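Long-range contacts in uncharacterized protein NMB1681 (Neisseria meningitidis, PDB 3MW6), which probably binds RNA and acts as a FinO-like RNA chaperone: residues A[25-30]-A[64-69]; A[31-36]-A[59-64]; A[37-42]-A[93-98]; A[45-50]-A[78-83]. All coordinates share one frame; numbering follows the deposited sequence. Where two conformers were deposited one is given.

Contact 1: residues A[25-30]-A[64-69]; sequences KQTEMI and AALIAR
With CG swung beside the carbonyl carbon (chi1 -174°) and the rest of the chain extended, Q26 reaches across to L66. The L66 CG sits beside its own backbone N (chi1 -62°), and its CD1 comes up against the glutamine. This is helix-on-helix packing within the ProQ/FinO fold. Helix 23-37 meets helix 64-76 there, with segment axes 9.5 Å apart at closest and a crossing angle of -60°. L66 lies crosswise to the Q26 chain. L66 CD1 rests along Q26 from CB to the amide, and its nearest atom there is Q26 CD at 3.6 Å. The amide itself is held outside the two helical segments. Q26 OE1 accepts from the backbone N of D63, and Q26 NE2 donates to the carbonyl of T20. The amide rotation is therefore fixed at both ends.

I30 points toward the other helix and covers the root of L66. Its CD1 is 3.7 Å from L66 CB. The same methyl is 3.9 Å from I67 CG1, so I30 touches two successive residues. T27 is partly exposed. Its OG1 is hydrogen-bonded to the carbonyl of K23, one turn back. The same T27 OG1 passes L66 CD2 at 4.0 Å.

Contact 2: residues A[31-36]-A[59-64]; sequences ADHIYG and LPQYDA
H33 and L59 lie alongside each other and run in opposite directions. H33 comes from the helix and L59 from the loop. The H33 side chain leaves with CG anti to the backbone N (chi1 -180°), which carries the imidazole out toward the loop. L59 points back toward the helix. Its CD2 meets the NE2 and CD2 side of the imidazole, with L59 CD2 3.3 Å from H33 NE2. The approach to the ring is oblique. This methyl is thus a nonpolar neighbour of a polar atom. H33 NE2 is buried by the contact and has no polar partner in the model.

The other branch of L59 turns to I34. These two side chains lie crosswise, and I34 CD1 is 4.1 Å from L59 CD1. The fork of L59 therefore spans two consecutive helical residues. I34 also packs on L55 of helix 51-58 and on F41.

The contact joins helix 23-37 to the loop linking helices 51-58 and 64-76 in the ProQ/FinO fold. That loop makes a type I beta turn from L59 to Y62, closed by a weak bond from Y62 N to L59 O. D63 follows at the N-cap position of helix 64-76.

Y62 and Q61 complete the loop side. Both point toward the helix. Y62 CE2 is 4.3 Å from H33 CB, again obliquely. Q61 CG packs over one face of the Y62 ring, offset toward the rim. The Y62 ring also touches Q26, M29 and I30, one to two turns earlier on helix 23-37. Q61 NE2 is a looser neighbour of H33 CE1, at 4.4 Å.

Contact 3: residues A[37-42]-A[93-98]; sequences KYDVFK and LNNRFK
L93 packs against both Y38 and F41. The contact joins the start of short helix 39-42 to the loop between the two strands of the antiparallel hairpin 89-91/97-100 in the ProQ/FinO fold. L93 makes a CH-pi contact with Y38. The Y38 CG sits beside its backbone N (chi1 -64°), which presents one face of the ring to the leucine. L93 CD2 stands over the centre of the Y38 ring, 4.1 Å from the centroid and 12° off the ring normal. K37 CG lies over the opposite face, so the ring is sandwiched between two aliphatic groups. The same L93 methyl meets F41 differently. It approaches at the edge, in the ring plane, with L93 CD2 3.9 Å from F41 CE1. L93 also packs on I51 and D54 of helix 51-58.

Apolar and polar groups mix around N95. V40 and N95 lie side by side, pointing opposite ways, and V40 CG1 is 3.6 Å from N95 OD1. That oxygen has its hydrogen-bond partner in K45 NZ. The carboxylate of D39 is turned to R43, with which it forms a salt bridge.

No direct hydrogen bond joins the two segments, but a water bridges their backbones. It accepts from V40 N at 3.1 Å. It donates to L93 O at 2.8 Å.

Contact 4: residues A[45-50]-A[78-83]; sequences KPLALG and PRYLKA
Y80 reaches from helix 78-86 to the backbone of the 45-50 loop and meets L47 there. Its CB starts the chain off to one side of the loop. CG lies anti to the backbone N (chi1 -170°), and this swings the ring across to the loop. Further out, CE1 is the first atom to touch. The carbonyl oxygen of K45 lies near the ring plane at this edge, with K45 O 3.6 Å from Y80 CE1. L47 CG is on the same ring atom, 4.1 Å from Y80 CE1, but approaches obliquely. CZ passes near the backbone N of L47. At the tip, Y80 OH accepts a hydrogen bond from L47 N at 3.1 Å. The bond is nearly straight, with an N-H...O angle of 171°. L47 CB packs beside the same hydroxyl, 3.6 Å from Y80 OH. The hydroxyl has a second hydrogen-bond partner, E104 of the second subunit.

P46 and A83 pack beside the tyrosine. P46 CD is 4.3 Å from A83 CB, and P46 CG lies 3.9 Å from A83 O. The same loop is tied to the hairpin through backbone bonds of P46 and A48 with F91. A buried tyrosine thus ties helix 78-86 to the 45-50 loop of the ProQ/FinO fold, close to the second subunit.

In the fold
Along the chain, contact 2 is nested inside the loop closed by contact 1, and contact 4 inside that closed by contact 3. The other pairs cross. Contacts 1 and 2 share helix 23-37 and residue A64, and their centres are 6 Å apart. They also touch where I67 CD1 packs 3.7 Å from L59 O. Contact 3 touches contact 2 where I34 CG2 meets F41 CG at 3.4 Å; their centres are 14 Å apart. Contact 4 lies 11 Å from contact 3, centre to centre. A probable hydrogen bond of 3.0 Å between V40 O and K45 N connects those two. Contacts 1 and 4 are the farthest apart, with centres 19 Å apart. Among the four, contact 4 alone touches the second subunit.

Contact 1: residues A[25-30]-A[64-69]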
loop_
_atom_site.group_PDB
_atom_site.type_symbol
_atom_site.label_atom_id
_atom_site.label_comp_id
_atom_site.label_asym_id
_atom_site.label_seq_id
_atom_site.Cartn_x
_atom_site.Cartn_y
_atom_site.Cartn_z
ATOM N N LYS A 25 12.935 -8.845 22.059
ATOM C CA LYS A 25 14.261 -8.277 21.891
ATOM C C LYS A 25 14.723 -8.374 20.434
ATOM O O LYS A 25 15.262 -7.405 19.892
ATOM C CB LYS A 25 15.257 -8.929 22.850
ATOM C CG LYS A 25 16.681 -8.383 22.746
ATOM C CD LYS A 25 16.780 -6.916 23.158
ATOM C CE LYS A 25 18.226 -6.421 23.026
ATOM N NZ LYS A 25 18.454 -5.070 23.627
ATOM N N GLN A 26 14.484 -9.516 19.783
ATOM C CA GLN A 26 14.810 -9.624 18.356
ATOM C C GLN A 26 14.074 -8.570 17.508
ATOM O O GLN A 26 14.628 -8.034 16.544
ATOM C CB GLN A 26 14.545 -11.026 17.793
ATOM C CG GLN A 26 15.038 -11.130 16.348
ATOM C CD GLN A 26 14.985 -12.530 15.759
ATOM O OE1 GLN A 26 15.072 -12.689 14.538
ATOM N NE2 GLN A 26 14.858 -13.556 16.618
ATOM N N THR A 27 12.830 -8.271 17.882
ATOM C CA THR A 27 12.016 -7.275 17.168
ATOM C C THR A 27 12.546 -5.837 17.285
ATOM O O THR A 27 12.557 -5.093 16.307
ATOM C CB THR A 27 10.552 -7.322 17.618
ATOM O OG1 THR A 27 10.044 -8.645 17.405
ATOM C CG2 THR A 27 9.717 -6.328 16.826
ATOM N N GLU A 28 12.986 -5.444 18.474
ATOM C CA GLU A 28 13.635 -4.154 18.617
ATOM C C GLU A 28 14.930 -4.120 17.809
ATOM O O GLU A 28 15.226 -3.124 17.153
ATOM C CB GLU A 28 13.925 -3.851 20.082
ATOM C CG GLU A 28 12.698 -3.474 20.873
ATOM C CD GLU A 28 12.879 -3.703 22.356
ATOM O OE1 GLU A 28 14.007 -4.060 22.761
ATOM O OE2 GLU A 28 11.897 -3.537 23.113
HETATM N N MSE A 29 15.699 -5.203 17.848
HETATM C CA MSE A 29 16.988 -5.216 17.158
HETATM C C MSE A 29 16.797 -5.069 15.650
HETATM O O MSE A 29 17.599 -4.405 14.975
HETATM C CB MSE A 29 17.781 -6.500 17.458
HETATM C CG MSE A 29 18.301 -6.651 18.894
HETATM SE SE MSE A 29 18.765 -8.517 19.328
HETATM C CE MSE A 29 20.455 -8.640 18.329
ATOM N N ILE A 30 15.735 -5.686 15.128
ATOM C CA ILE A 30 15.488 -5.690 13.690
ATOM C C ILE A 30 15.132 -4.297 13.209
ATOM O O ILE A 30 15.623 -3.833 12.174
ATOM C CB ILE A 30 14.359 -6.647 13.298
ATOM C CG1 ILE A 30 14.797 -8.092 13.546
ATOM C CG2 ILE A 30 13.995 -6.456 11.835
ATOM C CD1 ILE A 30 13.717 -9.118 13.302
ATOM N N ALA A 64 12.679 -14.575 9.649
ATOM C CA ALA A 64 11.811 -14.018 8.605
ATOM C C ALA A 64 10.474 -13.544 9.153
ATOM O O ALA A 64 9.917 -12.560 8.678
ATOM C CB ALA A 64 11.578 -15.032 7.488
ATOM N N ALA A 65 9.945 -14.243 10.149
ATOM C CA ALA A 65 8.628 -13.884 10.659
ATOM C C ALA A 65 8.663 -12.571 11.425
ATOM O O ALA A 65 7.723 -11.791 11.353
ATOM C CB ALA A 65 8.034 -15.006 11.526
ATOM N N LEU A 66 9.729 -12.329 12.177
ATOM C CA LEU A 66 9.781 -11.103 12.958
ATOM C C LEU A 66 10.136 -9.936 12.045
ATOM O O LEU A 66 9.787 -8.791 12.327
ATOM C CB LEU A 66 10.766 -11.226 14.116
ATOM C CG LEU A 66 10.421 -12.306 15.143
ATOM C CD1 LEU A 66 11.413 -12.291 16.292
ATOM C CD2 LEU A 66 9.003 -12.132 15.672
ATOM N N ILE A 67 10.817 -10.232 10.942
ATOM C CA ILE A 67 11.076 -9.227 9.916
ATOM C C ILE A 67 9.753 -8.752 9.288
ATOM O O ILE A 67 9.509 -7.547 9.140
ATOM C CB ILE A 67 12.079 -9.738 8.841
ATOM C CG1 ILE A 67 13.478 -9.888 9.455
ATOM C CG2 ILE A 67 12.184 -8.764 7.689
ATOM C CD1 ILE A 67 14.506 -10.557 8.548
ATOM N N ALA A 68 8.889 -9.702 8.948
ATOM C CA ALA A 68 7.600 -9.372 8.362
ATOM C C ALA A 68 6.788 -8.515 9.334
ATOM O O ALA A 68 6.098 -7.597 8.926
ATOM C CB ALA A 68 6.838 -10.657 8.002
ATOM N N ARG A 69 6.886 -8.828 10.621
ATOM C CA ARG A 69 6.178 -8.099 11.667
ATOM C C ARG A 69 6.653 -6.641 11.744
ATOM O O ARG A 69 5.851 -5.715 11.814
ATOM C CB ARG A 69 6.389 -8.810 13.013
ATOM C CG ARG A 69 5.461 -8.360 14.127
ATOM C CD ARG A 69 5.892 -8.902 15.495
ATOM N NE ARG A 69 5.438 -10.267 15.751
ATOM C CZ ARG A 69 5.550 -10.878 16.928
ATOM N NH1 ARG A 69 6.094 -10.240 17.958
ATOM N NH2 ARG A 69 5.122 -12.123 17.080
#

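Contact 2: residues A[31-36]-A[59-64]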
loop_
_atom_site.group_PDB
_atom_site.type_symbol
_atom_site.label_atom_id
_atom_site.label_comp_id
_atom_site.label_asym_id
_atom_site.label_seq_id
_atom_site.Cartn_x
_atom_site.Cartn_y
_atom_site.Cartn_z
ATOM N N ALA A 31 14.274 -3.638 13.976
ATOM C CA ALA A 31 13.821 -2.289 13.669
ATOM C C ALA A 31 14.993 -1.320 13.706
ATOM O O ALA A 31 15.203 -0.560 12.760
ATOM C CB ALA A 31 12.722 -1.857 14.652
ATOM N N ASP A 32 15.779 -1.371 14.780
ATOM C CA ASP A 32 16.970 -0.512 14.887
ATOM C C ASP A 32 17.933 -0.773 13.730
ATOM O O ASP A 32 18.444 0.158 13.113
ATOM C CB ASP A 32 17.690 -0.708 16.225
ATOM C CG ASP A 32 16.870 -0.226 17.414
ATOM O OD1 ASP A 32 15.820 0.440 17.219
ATOM O OD2 ASP A 32 17.282 -0.523 18.556
ATOM N N HIS A 33 18.170 -2.038 13.416
ATOM C CA HIS A 33 19.005 -2.332 12.261
ATOM C C HIS A 33 18.457 -1.643 11.010
ATOM O O HIS A 33 19.158 -0.901 10.338
ATOM C CB HIS A 33 19.146 -3.843 12.020
ATOM C CG HIS A 33 20.004 -4.172 10.837
ATOM N ND1 HIS A 33 21.367 -4.338 10.932
ATOM C CD2 HIS A 33 19.702 -4.303 9.523
ATOM C CE1 HIS A 33 21.865 -4.582 9.733
ATOM N NE2 HIS A 33 20.875 -4.569 8.860
ATOM N N ILE A 34 17.185 -1.877 10.716
ATOM C CA ILE A 34 16.577 -1.407 9.476
ATOM C C ILE A 34 16.496 0.116 9.363
ATOM O O ILE A 34 16.813 0.683 8.314
ATOM C CB ILE A 34 15.172 -2.034 9.281
ATOM C CG1 ILE A 34 15.298 -3.413 8.623
ATOM C CG2 ILE A 34 14.287 -1.129 8.477
ATOM C CD1 ILE A 34 14.064 -4.267 8.790
ATOM N N TYR A 35 16.049 0.784 10.421
ATOM C CA TYR A 35 15.952 2.241 10.378
ATOM C C TYR A 35 17.328 2.891 10.413
ATOM O O TYR A 35 17.484 4.028 9.986
ATOM C CB TYR A 35 15.110 2.784 11.539
ATOM C CG TYR A 35 13.628 2.594 11.358
ATOM C CD1 TYR A 35 12.925 1.701 12.153
ATOM C CD2 TYR A 35 12.932 3.302 10.388
ATOM C CE1 TYR A 35 11.568 1.518 12.002
ATOM C CE2 TYR A 35 11.572 3.125 10.230
ATOM C CZ TYR A 35 10.898 2.225 11.043
ATOM O OH TYR A 35 9.548 2.032 10.898
ATOM N N GLY A 36 18.314 2.163 10.936
ATOM C CA GLY A 36 19.674 2.665 11.043
ATOM C C GLY A 36 20.419 2.517 9.732
ATOM O O GLY A 36 21.126 3.425 9.312
ATOM N N LEU A 59 18.957 -10.037 5.600
ATOM C CA LEU A 59 19.098 -10.194 7.047
ATOM C C LEU A 59 18.933 -11.649 7.482
ATOM O O LEU A 59 17.935 -11.997 8.110
ATOM C CB LEU A 59 18.070 -9.333 7.788
ATOM C CG LEU A 59 17.950 -7.854 7.421
ATOM C CD1 LEU A 59 16.880 -7.189 8.277
ATOM C CD2 LEU A 59 19.265 -7.175 7.608
ATOM N N PRO A 60 19.912 -12.507 7.155
ATOM C CA PRO A 60 19.745 -13.912 7.542
ATOM C C PRO A 60 19.933 -14.122 9.048
ATOM O O PRO A 60 19.532 -15.158 9.576
ATOM C CB PRO A 60 20.827 -14.637 6.733
ATOM C CG PRO A 60 21.833 -13.580 6.405
ATOM C CD PRO A 60 21.059 -12.304 6.258
ATOM N N GLN A 61 20.508 -13.138 9.729
ATOM C CA GLN A 61 20.738 -13.244 11.173
ATOM C C GLN A 61 19.468 -13.058 12.012
ATOM O O GLN A 61 19.531 -13.030 13.241
ATOM C CB GLN A 61 21.824 -12.257 11.638
ATOM C CG GLN A 61 21.435 -10.786 11.597
ATOM C CD GLN A 61 21.591 -10.165 10.217
ATOM O OE1 GLN A 61 21.224 -10.757 9.201
ATOM N NE2 GLN A 61 22.145 -8.966 10.179
ATOM N N TYR A 62 18.326 -12.929 11.336
ATOM C CA TYR A 62 17.058 -12.623 11.978
ATOM C C TYR A 62 15.947 -13.486 11.388
ATOM O O TYR A 62 16.003 -13.859 10.213
ATOM C CB TYR A 62 16.695 -11.140 11.790
ATOM C CG TYR A 62 17.594 -10.155 12.504
ATOM C CD1 TYR A 62 17.858 -10.273 13.867
ATOM C CD2 TYR A 62 18.156 -9.081 11.815
ATOM C CE1 TYR A 62 18.682 -9.348 14.522
ATOM C CE2 TYR A 62 18.961 -8.152 12.452
ATOM C CZ TYR A 62 19.224 -8.288 13.801
ATOM O OH TYR A 62 20.030 -7.356 14.418
ATOM N N ASP A 63 14.936 -13.784 12.203
ATOM C CA ASP A 63 13.819 -14.635 11.787
ATOM C C ASP A 63 12.924 -13.928 10.789
ATOM O O ASP A 63 12.466 -12.812 11.053
ATOM C CB ASP A 63 12.988 -15.057 13.006
ATOM C CG ASP A 63 13.777 -15.929 13.965
ATOM O OD1 ASP A 63 14.457 -16.860 13.489
ATOM O OD2 ASP A 63 13.725 -15.688 15.190
ATOM N N ALA A 64 12.679 -14.575 9.649
ATOM C CA ALA A 64 11.811 -14.018 8.605
ATOM C C ALA A 64 10.474 -13.544 9.153
ATOM O O ALA A 64 9.917 -12.560 8.678
ATOM C CB ALA A 64 11.578 -15.032 7.488
#

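Contact 3: residues A[37-42]-A[93-98]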
loop_
_atom_site.group_PDB
_atom_site.type_symbol
_atom_site.label_atom_id
_atom_site.label_comp_id
_atom_site.label_asym_id
_atom_site.label_seq_id
_atom_site.Cartn_x
_atom_site.Cartn_y
_atom_site.Cartn_z
ATOM N N LYS A 37 20.230 1.386 9.063
ATOM C CA LYS A 37 20.972 1.092 7.846
ATOM C C LYS A 37 20.328 1.587 6.545
ATOM O O LYS A 37 21.029 1.985 5.619
ATOM C CB LYS A 37 21.240 -0.409 7.737
ATOM C CG LYS A 37 21.821 -0.798 6.391
ATOM C CD LYS A 37 22.280 -2.238 6.378
ATOM C CE LYS A 37 22.951 -2.574 5.060
ATOM N NZ LYS A 37 23.673 -3.869 5.143
ATOM N N TYR A 38 19.001 1.556 6.466
ATOM C CA TYR A 38 18.327 1.794 5.190
ATOM C C TYR A 38 17.622 3.128 5.150
ATOM O O TYR A 38 16.659 3.338 5.875
ATOM C CB TYR A 38 17.314 0.675 4.887
ATOM C CG TYR A 38 17.962 -0.662 4.706
ATOM C CD1 TYR A 38 17.768 -1.674 5.630
ATOM C CD2 TYR A 38 18.811 -0.908 3.627
ATOM C CE1 TYR A 38 18.377 -2.909 5.476
ATOM C CE2 TYR A 38 19.425 -2.139 3.467
ATOM C CZ TYR A 38 19.197 -3.133 4.397
ATOM O OH TYR A 38 19.793 -4.358 4.265
ATOM N N ASP A 39 18.082 4.015 4.275
ATOM C CA ASP A 39 17.446 5.314 4.114
ATOM C C ASP A 39 15.974 5.249 3.666
ATOM O O ASP A 39 15.176 6.090 4.072
ATOM C CB ASP A 39 18.267 6.212 3.185
ATOM C CG ASP A 39 19.317 7.016 3.937
ATOM O OD1 ASP A 39 19.128 8.246 4.084
ATOM O OD2 ASP A 39 20.318 6.417 4.399
ATOM N N VAL A 40 15.598 4.279 2.834
ATOM C CA VAL A 40 14.189 4.209 2.428
ATOM C C VAL A 40 13.282 4.015 3.643
ATOM O O VAL A 40 12.167 4.513 3.673
ATOM C CB VAL A 40 13.901 3.122 1.378
ATOM C CG1 VAL A 40 14.634 3.437 0.083
ATOM C CG2 VAL A 40 14.268 1.738 1.911
ATOM N N PHE A 41 13.765 3.307 4.655
ATOM C CA PHE A 41 13.004 3.183 5.893
ATOM C C PHE A 41 13.107 4.417 6.774
ATOM O O PHE A 41 12.108 4.906 7.271
ATOM C CB PHE A 41 13.405 1.924 6.648
ATOM C CG PHE A 41 12.842 0.675 6.037
ATOM C CD1 PHE A 41 13.548 -0.024 5.067
ATOM C CD2 PHE A 41 11.575 0.236 6.382
ATOM C CE1 PHE A 41 13.013 -1.168 4.484
ATOM C CE2 PHE A 41 11.032 -0.913 5.797
ATOM C CZ PHE A 41 11.759 -1.609 4.850
ATOM N N LYS A 42 14.312 4.939 6.949
ATOM C CA LYS A 42 14.512 6.074 7.841
ATOM C C LYS A 42 13.718 7.286 7.360
ATOM O O LYS A 42 13.214 8.079 8.159
ATOM C CB LYS A 42 16.017 6.396 7.945
ATOM C CG LYS A 42 16.360 7.657 8.725
ATOM C CD LYS A 42 17.853 8.049 8.556
ATOM C CE LYS A 42 18.811 7.153 9.355
ATOM N NZ LYS A 42 19.451 6.072 8.539
ATOM N N LEU A 93 15.684 -1.398 -1.641
ATOM C CA LEU A 93 16.624 -1.295 -0.514
ATOM C C LEU A 93 17.812 -0.394 -0.802
ATOM O O LEU A 93 18.436 0.119 0.125
ATOM C CB LEU A 93 17.145 -2.670 -0.082
ATOM C CG LEU A 93 16.151 -3.481 0.734
ATOM C CD1 LEU A 93 16.804 -4.746 1.316
ATOM C CD2 LEU A 93 15.569 -2.609 1.840
ATOM N N ASN A 94 18.112 -0.182 -2.081
ATOM C CA ASN A 94 19.264 0.628 -2.474
ATOM C C ASN A 94 18.905 2.055 -2.827
ATOM O O ASN A 94 19.673 2.755 -3.497
ATOM C CB ASN A 94 19.985 -0.018 -3.655
ATOM C CG ASN A 94 20.617 -1.342 -3.288
ATOM O OD1 ASN A 94 21.066 -1.534 -2.154
ATOM N ND2 ASN A 94 20.644 -2.268 -4.238
ATOM N N ASN A 95 17.730 2.482 -2.383
ATOM C CA ASN A 95 17.272 3.833 -2.648
ATOM C C ASN A 95 17.210 4.148 -4.137
ATOM O O ASN A 95 17.453 5.272 -4.558
ATOM C CB ASN A 95 18.135 4.848 -1.905
ATOM C CG ASN A 95 17.307 5.861 -1.143
ATOM O OD1 ASN A 95 16.201 6.218 -1.558
ATOM N ND2 ASN A 95 17.828 6.321 -0.014
ATOM N N ARG A 96 16.863 3.152 -4.939
ATOM C CA ARG A 96 16.666 3.392 -6.358
ATOM C C ARG A 96 15.203 3.221 -6.738
ATOM O O ARG A 96 14.486 2.437 -6.130
ATOM C CB ARG A 96 17.547 2.461 -7.179
ATOM C CG ARG A 96 19.030 2.685 -6.918
ATOM C CD ARG A 96 19.886 2.377 -8.140
ATOM N NE ARG A 96 21.270 2.802 -7.947
ATOM C CZ ARG A 96 21.848 3.801 -8.612
ATOM N NH1 ARG A 96 21.164 4.475 -9.529
ATOM N NH2 ARG A 96 23.117 4.116 -8.372
ATOM N N PHE A 97 14.766 3.974 -7.738
ATOM C CA PHE A 97 13.425 3.829 -8.271
ATOM C C PHE A 97 13.114 2.367 -8.558
ATOM O O PHE A 97 13.914 1.661 -9.144
ATOM C CB PHE A 97 13.263 4.656 -9.547
ATOM C CG PHE A 97 13.290 6.150 -9.317
ATOM C CD1 PHE A 97 13.053 6.679 -8.057
ATOM C CD2 PHE A 97 13.552 7.021 -10.365
ATOM C CE1 PHE A 97 13.088 8.048 -7.848
ATOM C CE2 PHE A 97 13.583 8.401 -10.160
ATOM C CZ PHE A 97 13.346 8.911 -8.902
ATOM N N LYS A 98 11.945 1.914 -8.128
ATOM C CA LYS A 98 11.440 0.605 -8.535
ATOM C C LYS A 98 9.917 0.558 -8.390
ATOM O O LYS A 98 9.386 0.288 -7.310
ATOM C CB LYS A 98 12.123 -0.519 -7.750
ATOM C CG LYS A 98 11.722 -1.911 -8.193
ATOM C CD LYS A 98 12.587 -2.950 -7.500
ATOM C CE LYS A 98 12.104 -4.363 -7.780
ATOM N NZ LYS A 98 12.928 -5.363 -7.030
HETATM O O HOH W 1 17.780 2.339 1.667
#

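Contact 4: residues A[45-50]-A[78-83]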
loop_
_atom_site.group_PDB
_atom_site.type_symbol
_atom_site.label_atom_id
_atom_site.label_comp_id
_atom_site.label_asym_id
_atom_site.label_seq_id
_atom_site.Cartn_x
_atom_site.Cartn_y
_atom_site.Cartn_z
ATOM N N LYS A 45 10.023 6.385 2.586
ATOM C CA LYS A 45 9.671 6.487 1.183
ATOM C C LYS A 45 8.772 5.315 0.843
ATOM O O LYS A 45 8.876 4.254 1.452
ATOM C CB LYS A 45 10.922 6.443 0.317
ATOM C CG LYS A 45 11.888 7.601 0.563
ATOM C CD LYS A 45 13.125 7.439 -0.287
ATOM C CE LYS A 45 13.769 8.765 -0.616
ATOM N NZ LYS A 45 14.921 8.574 -1.553
ATOM N N PRO A 46 7.882 5.500 -0.133
ATOM C CA PRO A 46 7.086 4.364 -0.594
ATOM C C PRO A 46 8.014 3.201 -0.986
ATOM O O PRO A 46 8.951 3.412 -1.748
ATOM C CB PRO A 46 6.367 4.930 -1.817
ATOM C CG PRO A 46 6.241 6.390 -1.542
ATOM C CD PRO A 46 7.556 6.745 -0.851
ATOM N N LEU A 47 7.756 2.007 -0.456
ATOM C CA LEU A 47 8.611 0.844 -0.655
ATOM C C LEU A 47 8.216 0.008 -1.874
ATOM O O LEU A 47 7.029 -0.215 -2.148
ATOM C CB LEU A 47 8.586 -0.039 0.597
ATOM C CG LEU A 47 9.090 0.677 1.857
ATOM C CD1 LEU A 47 8.778 -0.117 3.131
ATOM C CD2 LEU A 47 10.600 0.950 1.742
ATOM N N ALA A 48 9.220 -0.464 -2.604
ATOM C CA ALA A 48 8.986 -1.291 -3.777
ATOM C C ALA A 48 8.254 -2.573 -3.405
ATOM O O ALA A 48 8.438 -3.085 -2.303
ATOM C CB ALA A 48 10.309 -1.641 -4.442
ATOM N N LEU A 49 7.450 -3.091 -4.338
ATOM C CA LEU A 49 6.972 -4.486 -4.284
ATOM C C LEU A 49 8.098 -5.455 -3.935
ATOM O O LEU A 49 9.206 -5.363 -4.479
ATOM C CB LEU A 49 6.384 -4.913 -5.639
ATOM C CG LEU A 49 5.957 -6.391 -5.780
ATOM C CD1 LEU A 49 4.751 -6.737 -4.901
ATOM C CD2 LEU A 49 5.657 -6.778 -7.230
ATOM N N GLY A 50 7.821 -6.380 -3.025
ATOM C CA GLY A 50 8.768 -7.430 -2.695
ATOM C C GLY A 50 9.874 -7.024 -1.735
ATOM O O GLY A 50 10.845 -7.751 -1.574
ATOM N N PRO A 78 1.140 6.169 10.397
ATOM C CA PRO A 78 0.595 7.341 9.710
ATOM C C PRO A 78 1.619 7.967 8.755
ATOM O O PRO A 78 1.286 8.344 7.623
ATOM C CB PRO A 78 0.278 8.300 10.865
ATOM C CG PRO A 78 -0.017 7.376 12.038
ATOM C CD PRO A 78 0.921 6.207 11.858
ATOM N N ARG A 79 2.860 8.068 9.202
ATOM C CA ARG A 79 3.902 8.665 8.370
ATOM C C ARG A 79 4.105 7.904 7.044
ATOM O O ARG A 79 4.338 8.506 5.998
ATOM C CB ARG A 79 5.205 8.789 9.157
ATOM C CG ARG A 79 6.302 9.445 8.377
ATOM C CD ARG A 79 7.493 9.789 9.268
ATOM N NE ARG A 79 8.584 10.327 8.466
ATOM C CZ ARG A 79 9.830 10.488 8.896
ATOM N NH1 ARG A 79 10.162 10.152 10.137
ATOM N NH2 ARG A 79 10.743 10.987 8.075
ATOM N N TYR A 80 3.977 6.582 7.080
ATOM C CA TYR A 80 4.028 5.793 5.851
ATOM C C TYR A 80 2.798 6.018 4.960
ATOM O O TYR A 80 2.912 6.265 3.750
ATOM C CB TYR A 80 4.194 4.307 6.161
ATOM C CG TYR A 80 4.488 3.519 4.913
ATOM C CD1 TYR A 80 5.701 3.666 4.262
ATOM C CD2 TYR A 80 3.546 2.650 4.366
ATOM C CE1 TYR A 80 5.988 2.966 3.104
ATOM C CE2 TYR A 80 3.833 1.937 3.192
ATOM C CZ TYR A 80 5.061 2.109 2.569
ATOM O OH TYR A 80 5.378 1.418 1.415
ATOM N N LEU A 81 1.615 5.947 5.552
ATOM C CA LEU A 81 0.399 6.221 4.790
ATOM C C LEU A 81 0.465 7.609 4.158
ATOM O O LEU A 81 0.039 7.826 3.020
ATOM C CB LEU A 81 -0.829 6.122 5.700
ATOM C CG LEU A 81 -1.031 4.737 6.305
ATOM C CD1 LEU A 81 -2.218 4.713 7.265
ATOM C CD2 LEU A 81 -1.239 3.743 5.183
ATOM N N LYS A 82 0.990 8.559 4.915
ATOM C CA LYS A 82 1.117 9.929 4.434
ATOM C C LYS A 82 2.073 9.964 3.223
ATOM O O LYS A 82 1.864 10.720 2.282
ATOM C CB LYS A 82 1.611 10.820 5.576
ATOM C CG LYS A 82 1.462 12.286 5.359
ATOM C CD LYS A 82 1.389 13.009 6.703
ATOM C CE LYS A 82 2.594 12.710 7.591
ATOM N NZ LYS A 82 3.850 13.371 7.112
ATOM N N ALA A 83 3.078 9.097 3.236
ATOM C CA ALA A 83 4.025 8.988 2.125
ATOM C C ALA A 83 3.302 8.407 0.923
ATOM O O ALA A 83 3.536 8.813 -0.208
ATOM C CB ALA A 83 5.226 8.090 2.505
#